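Local coordinates for glutaredoxin family protein (Xanthomonas campestris, PDB 1TTZ) that is of unknown function but, as a small glutaredoxin-like member of the thioredoxin superfamily, probably takes part in thiol-disulfide exchange, at residues A38-E41 with S42-L46; C11-C14 with D15-V18. All coordinates share one frame; numbering follows the deposited sequence.

Interaction 1: A38-E41 with S42-L46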
ATOM      1  N   ALA A  38      -6.105  16.317  -4.559  1.00 24.59           N
ATOM      2  CA  ALA A  38      -7.189  16.501  -3.603  1.00 21.98           C
ATOM      3  C   ALA A  38      -8.053  15.256  -3.459  1.00 19.35           C
ATOM      4  O   ALA A  38      -8.376  14.852  -2.345  1.00 18.99           O
ATOM      5  CB  ALA A  38      -8.051  17.689  -4.013  1.00 21.27           C
ATOM      6  N   ALA A  39      -8.413  14.641  -4.582  1.00 16.13           N
ATOM      7  CA  ALA A  39      -9.246  13.444  -4.560  1.00 15.45           C
ATOM      8  C   ALA A  39      -8.580  12.280  -3.818  1.00 15.69           C
ATOM      9  O   ALA A  39      -9.218  11.599  -3.008  1.00 14.69           O
ATOM     10  CB  ALA A  39      -9.595  13.030  -5.983  1.00 14.57           C
ATOM     11  N   LEU A  40      -7.299  12.049  -4.096  1.00 13.42           N
ATOM     12  CA  LEU A  40      -6.571  10.972  -3.438  1.00 12.12           C
ATOM     13  C   LEU A  40      -6.350  11.316  -1.972  1.00 11.18           C
ATOM     14  O   LEU A  40      -6.357  10.439  -1.108  1.00  8.23           O
ATOM     15  CB  LEU A  40      -5.228  10.735  -4.131  1.00 12.16           C
ATOM     16  CG  LEU A  40      -5.325  10.124  -5.529  1.00 13.52           C
ATOM     17  CD1 LEU A  40      -3.938  10.005  -6.143  1.00 13.92           C
ATOM     18  CD2 LEU A  40      -5.990   8.750  -5.433  1.00 14.00           C
ATOM     19  N   GLU A  41      -6.154  12.601  -1.695  1.00 10.60           N
ATOM     20  CA  GLU A  41      -5.945  13.053  -0.326  1.00 11.13           C
ATOM     21  C   GLU A  41      -7.164  12.766   0.541  1.00  8.83           C
ATOM     22  O   GLU A  41      -7.032  12.290   1.666  1.00  6.66           O
ATOM     23  CB  GLU A  41      -5.654  14.558  -0.292  1.00 14.11           C
ATOM     24  CG  GLU A  41      -4.197  14.902  -0.078  1.00 20.36           C
ATOM     25  CD  GLU A  41      -3.699  14.521   1.305  1.00 23.46           C
ATOM     26  OE1 GLU A  41      -2.473  14.575   1.534  1.00 27.98           O
ATOM     27  OE2 GLU A  41      -4.528  14.175   2.170  1.00 27.72           O
ATOM     28  N   SER A  42      -8.350  13.055   0.015  1.00  6.30           N
ATOM     29  CA  SER A  42      -9.574  12.840   0.782  1.00  8.18           C
ATOM     30  C   SER A  42      -9.894  11.359   0.944  1.00  6.83           C
ATOM     31  O   SER A  42     -10.422  10.938   1.976  1.00  6.16           O
ATOM     32  CB  SER A  42     -10.754  13.553   0.118  1.00  6.88           C
ATOM     33  OG  SER A  42     -11.104  12.927  -1.100  1.00 17.90           O
ATOM     34  N   ALA A  43      -9.553  10.573  -0.072  1.00  6.66           N
ATOM     35  CA  ALA A  43      -9.808   9.141  -0.061  1.00  8.59           C
ATOM     36  C   ALA A  43      -8.798   8.333   0.752  1.00  9.21           C
ATOM     37  O   ALA A  43      -9.172   7.352   1.389  1.00  9.28           O
ATOM     38  CB  ALA A  43      -9.848   8.610  -1.497  1.00  7.10           C
ATOM     39  N   TYR A  44      -7.526   8.731   0.730  1.00  9.23           N
ATOM     40  CA  TYR A  44      -6.496   7.990   1.462  1.00  8.74           C
ATOM     41  C   TYR A  44      -5.711   8.783   2.509  1.00  8.85           C
ATOM     42  O   TYR A  44      -4.881   8.211   3.216  1.00  8.38           O
ATOM     43  CB  TYR A  44      -5.486   7.381   0.482  1.00  9.35           C
ATOM     44  CG  TYR A  44      -6.076   6.460  -0.563  1.00 10.91           C
ATOM     45  CD1 TYR A  44      -6.358   6.918  -1.850  1.00 11.51           C
ATOM     46  CD2 TYR A  44      -6.346   5.128  -0.266  1.00 10.70           C
ATOM     47  CE1 TYR A  44      -6.897   6.061  -2.821  1.00 12.24           C
ATOM     48  CE2 TYR A  44      -6.883   4.268  -1.217  1.00 10.85           C
ATOM     49  CZ  TYR A  44      -7.157   4.735  -2.489  1.00 13.27           C
ATOM     50  OH  TYR A  44      -7.695   3.863  -3.412  1.00 13.22           O
ATOM     51  N   GLY A  45      -5.973  10.084   2.601  1.00  6.96           N
ATOM     52  CA  GLY A  45      -5.266  10.958   3.529  1.00  8.82           C
ATOM     53  C   GLY A  45      -5.121  10.570   4.990  1.00 11.53           C
ATOM     54  O   GLY A  45      -4.204  11.044   5.665  1.00 14.64           O
ATOM     55  N   LEU A  46      -6.023   9.730   5.486  1.00 11.57           N
ATOM     56  CA  LEU A  46      -5.980   9.274   6.875  1.00 12.00           C
ATOM     57  C   LEU A  46      -5.618   7.786   6.948  1.00 11.27           C
ATOM     58  O   LEU A  46      -5.457   7.235   8.037  1.00 11.91           O
ATOM     59  CB  LEU A  46      -7.349   9.481   7.535  1.00 11.93           C
ATOM     60  CG  LEU A  46      -7.672  10.717   8.384  1.00 12.51           C
ATOM     61  CD1 LEU A  46      -6.948  11.933   7.877  1.00 15.19           C
ATOM     62  CD2 LEU A  46      -9.177  10.927   8.381  1.00 13.30           C
TER
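Leu-40 and Tyr-44, one helical turn apart, make the apolar contact along this short helix. The CD2 methyl of Leu-40 comes to 3.9 Å from Tyr-44 CE1, and the two side chains cross at a slant instead of lying alongside each other. Their i, i+4 spacing puts them on one side of the helix, and in both CG stands anti to the carbonyl carbon (chi1 -70° in Leu-40, -57° in Tyr-44). The backbone joins them as well: Tyr-44 N donates to Leu-40 O at 2.8 Å, and that oxygen also sits at the edge of the phenol ring, near its plane, 3.6 Å from CD1 of Tyr-44. The ring is buried; beyond the helix it stacks on Tyr-6 and touches Val-50, while its hydroxyl is hydrogen-bonded to Glu-58.

The other side is looser and faces solvent. Ala-38, Ala-39, Ser-42 and Ala-43 meet chiefly through their backbones, with Ser-42 N bonded to Ala-38 O at 3.0 Å and Ala-43 N to Ala-39 O at 3.1 Å. Ser-42 OG points back toward the preceding turn, 3.0 Å from Ala-39 O. Glu-41, partly exposed, is more firmly held: its chain bends at chi2 (-68°), OE2 lies beside Gly-45, 3.6 Å from Gly-45 CA, and OE1 forms a salt bridge with Arg-8, which also donates to Gly-45 O. The arrangement is that of a short amphipathic alpha-helix of i to i+4 bonds, here linking strands 29-33 and 50-52 of the thioredoxin-like fold.

Interaction 2: C11-C14 with D15-V18; sequences CHLC and DQAV
Cys-11 O accepts from Asp-15 N in the carbonyl plane at 3.1 Å, the opening i to i+4 bond of helix 12-23. Gln-16, Ala-17 and Val-18 continue the i to i+4 series to His-12, Leu-13 and Cys-14, their donors tilted out of the carbonyl planes. Cys-11 is the N-cap: its SG accepts from Cys-14 N at 3.5 Å.

Among the side chains, Gln-16 lies over one face of the His-12 imidazole. Its CG makes a CH-pi contact 3.9 Å from the ring centroid, and the amide stacks on the ring with the planes 26° apart. His-12 has CG anti to its own N (chi1 175°), which carries the ring forward along the helix, toward Gln-16, whose NE2 gives a weak bond to His-12 O at 3.5 Å. Two waters tie Asp-15 to the helix start: one accepts from Cys-11 N and donates to OD1, the other donates to OD2 and lies in the imidazole plane, 2.7 Å from His-12 ND1.

Cys-11 and Cys-14 are spaced as in the CxxC motif of thioredoxin-like proteins; no disulfide joins them, their SG atoms 3.7 Å apart. The capping bond holds Cys-11 SG against the first turn, consistent with thiol-disulfide chemistry.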
ATOM      1  N   CYS A  11       6.934  10.129   5.251  1.00 19.22           N
ATOM      2  CA  CYS A  11       6.103   9.348   6.161  1.00 17.16           C
ATOM      3  C   CYS A  11       6.787   8.029   6.497  1.00 16.56           C
ATOM      4  O   CYS A  11       7.012   7.192   5.622  1.00 17.38           O
ATOM      5  CB  CYS A  11       4.732   9.066   5.544  1.00 16.07           C
ATOM      6  SG  CYS A  11       3.659   8.051   6.592  1.00 15.07           S
ATOM      7  N   HIS A  12       7.119   7.855   7.770  1.00 14.09           N
ATOM      8  CA  HIS A  12       7.773   6.643   8.240  1.00 12.71           C
ATOM      9  C   HIS A  12       6.908   5.398   8.013  1.00 11.04           C
ATOM     10  O   HIS A  12       7.426   4.324   7.711  1.00 11.65           O
ATOM     11  CB  HIS A  12       8.103   6.779   9.727  1.00 12.32           C
ATOM     12  CG  HIS A  12       8.673   5.536  10.336  1.00 12.88           C
ATOM     13  ND1 HIS A  12       9.907   5.031   9.985  1.00 12.75           N
ATOM     14  CD2 HIS A  12       8.168   4.688  11.262  1.00 12.78           C
ATOM     15  CE1 HIS A  12      10.137   3.924  10.669  1.00 11.82           C
ATOM     16  NE2 HIS A  12       9.098   3.694  11.450  1.00 12.83           N
ATOM     17  N   LEU A  13       5.594   5.540   8.163  1.00  8.96           N
ATOM     18  CA  LEU A  13       4.691   4.403   7.965  1.00  8.06           C
ATOM     19  C   LEU A  13       4.739   3.936   6.517  1.00  6.41           C
ATOM     20  O   LEU A  13       4.705   2.737   6.240  1.00  5.25           O
ATOM     21  CB  LEU A  13       3.257   4.777   8.335  1.00  7.04           C
ATOM     22  CG  LEU A  13       3.052   5.395   9.724  1.00  7.37           C
ATOM     23  CD1 LEU A  13       1.560   5.547   9.984  1.00  5.68           C
ATOM     24  CD2 LEU A  13       3.696   4.508  10.796  1.00  7.02           C
ATOM     25  N   CYS A  14       4.819   4.893   5.597  1.00  6.40           N
ATOM     26  CA  CYS A  14       4.887   4.577   4.179  1.00  7.75           C
ATOM     27  C   CYS A  14       6.205   3.886   3.847  1.00  7.12           C
ATOM     28  O   CYS A  14       6.238   2.954   3.050  1.00  5.83           O
ATOM     29  CB  CYS A  14       4.730   5.847   3.335  1.00  9.43           C
ATOM     30  SG  CYS A  14       3.029   6.498   3.280  1.00 12.60           S
ATOM     31  N   ASP A  15       7.294   4.339   4.460  1.00  8.17           N
ATOM     32  CA  ASP A  15       8.586   3.716   4.213  1.00  7.72           C
ATOM     33  C   ASP A  15       8.547   2.281   4.702  1.00  7.20           C
ATOM     34  O   ASP A  15       9.161   1.404   4.107  1.00  7.53           O
ATOM     35  CB  ASP A  15       9.707   4.449   4.946  1.00  8.50           C
ATOM     36  CG  ASP A  15       9.824   5.896   4.532  1.00 10.05           C
ATOM     37  OD1 ASP A  15       9.504   6.216   3.365  1.00  8.05           O
ATOM     38  OD2 ASP A  15      10.245   6.706   5.378  1.00 11.33           O
ATOM     39  N   GLN A  16       7.820   2.048   5.792  1.00  8.28           N
ATOM     40  CA  GLN A  16       7.702   0.704   6.351  1.00  7.45           C
ATOM     41  C   GLN A  16       6.896  -0.209   5.432  1.00  8.07           C
ATOM     42  O   GLN A  16       7.156  -1.410   5.360  1.00  6.07           O
ATOM     43  CB  GLN A  16       7.034   0.741   7.723  1.00  6.75           C
ATOM     44  CG  GLN A  16       7.833   1.430   8.810  1.00  9.40           C
ATOM     45  CD  GLN A  16       7.113   1.395  10.151  1.00 10.22           C
ATOM     46  OE1 GLN A  16       7.245   0.441  10.919  1.00 13.87           O
ATOM     47  NE2 GLN A  16       6.326   2.425  10.423  1.00 10.64           N
ATOM     48  N   ALA A  17       5.907   0.358   4.742  1.00  7.35           N
ATOM     49  CA  ALA A  17       5.094  -0.431   3.820  1.00  5.91           C
ATOM     50  C   ALA A  17       6.014  -0.898   2.697  1.00  6.59           C
ATOM     51  O   ALA A  17       5.937  -2.036   2.245  1.00  6.98           O
ATOM     52  CB  ALA A  17       3.962   0.411   3.256  1.00  4.62           C
ATOM     53  N   VAL A  18       6.894  -0.011   2.256  1.00  6.50           N
ATOM     54  CA  VAL A  18       7.828  -0.353   1.196  1.00  6.63           C
ATOM     55  C   VAL A  18       8.666  -1.572   1.602  1.00  7.31           C
ATOM     56  O   VAL A  18       8.894  -2.471   0.793  1.00  4.45           O
ATOM     57  CB  VAL A  18       8.761   0.837   0.882  1.00  7.24           C
ATOM     58  CG1 VAL A  18       9.811   0.428  -0.151  1.00  5.71           C
ATOM     59  CG2 VAL A  18       7.936   2.011   0.359  1.00  5.68           C
TER
HETATM   60  O   HOH W   1       8.329   8.786   3.348  1.00 19.84           O
HETATM   61  O   HOH W   2      11.218   5.758   7.793  1.00 19.23           O

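How the interactions relate
Along the chain interaction 2 comes first, at the start of helix 12-23, and interaction 1 follows on helix 38-44; both fall within the one glutaredoxin-like domain. Their centres are about 17 Å apart and their nearest atoms about 7 Å, with no direct touch. The central mixed sheet connects them: helix 12-23 is the crossover of the beta-alpha-beta unit between strands 3-7 and 29-33, and helix 38-44 leads from strand 29-33 to strand 50-52. Strand 3-7 meets both, through Leu-5 and Gln-7 under interaction 2 and Tyr-6 against interaction 1. The probable redox helix and the shorter, more peripheral helix thus pack on opposite faces of one sheet, through neighbouring residues of strand 3-7.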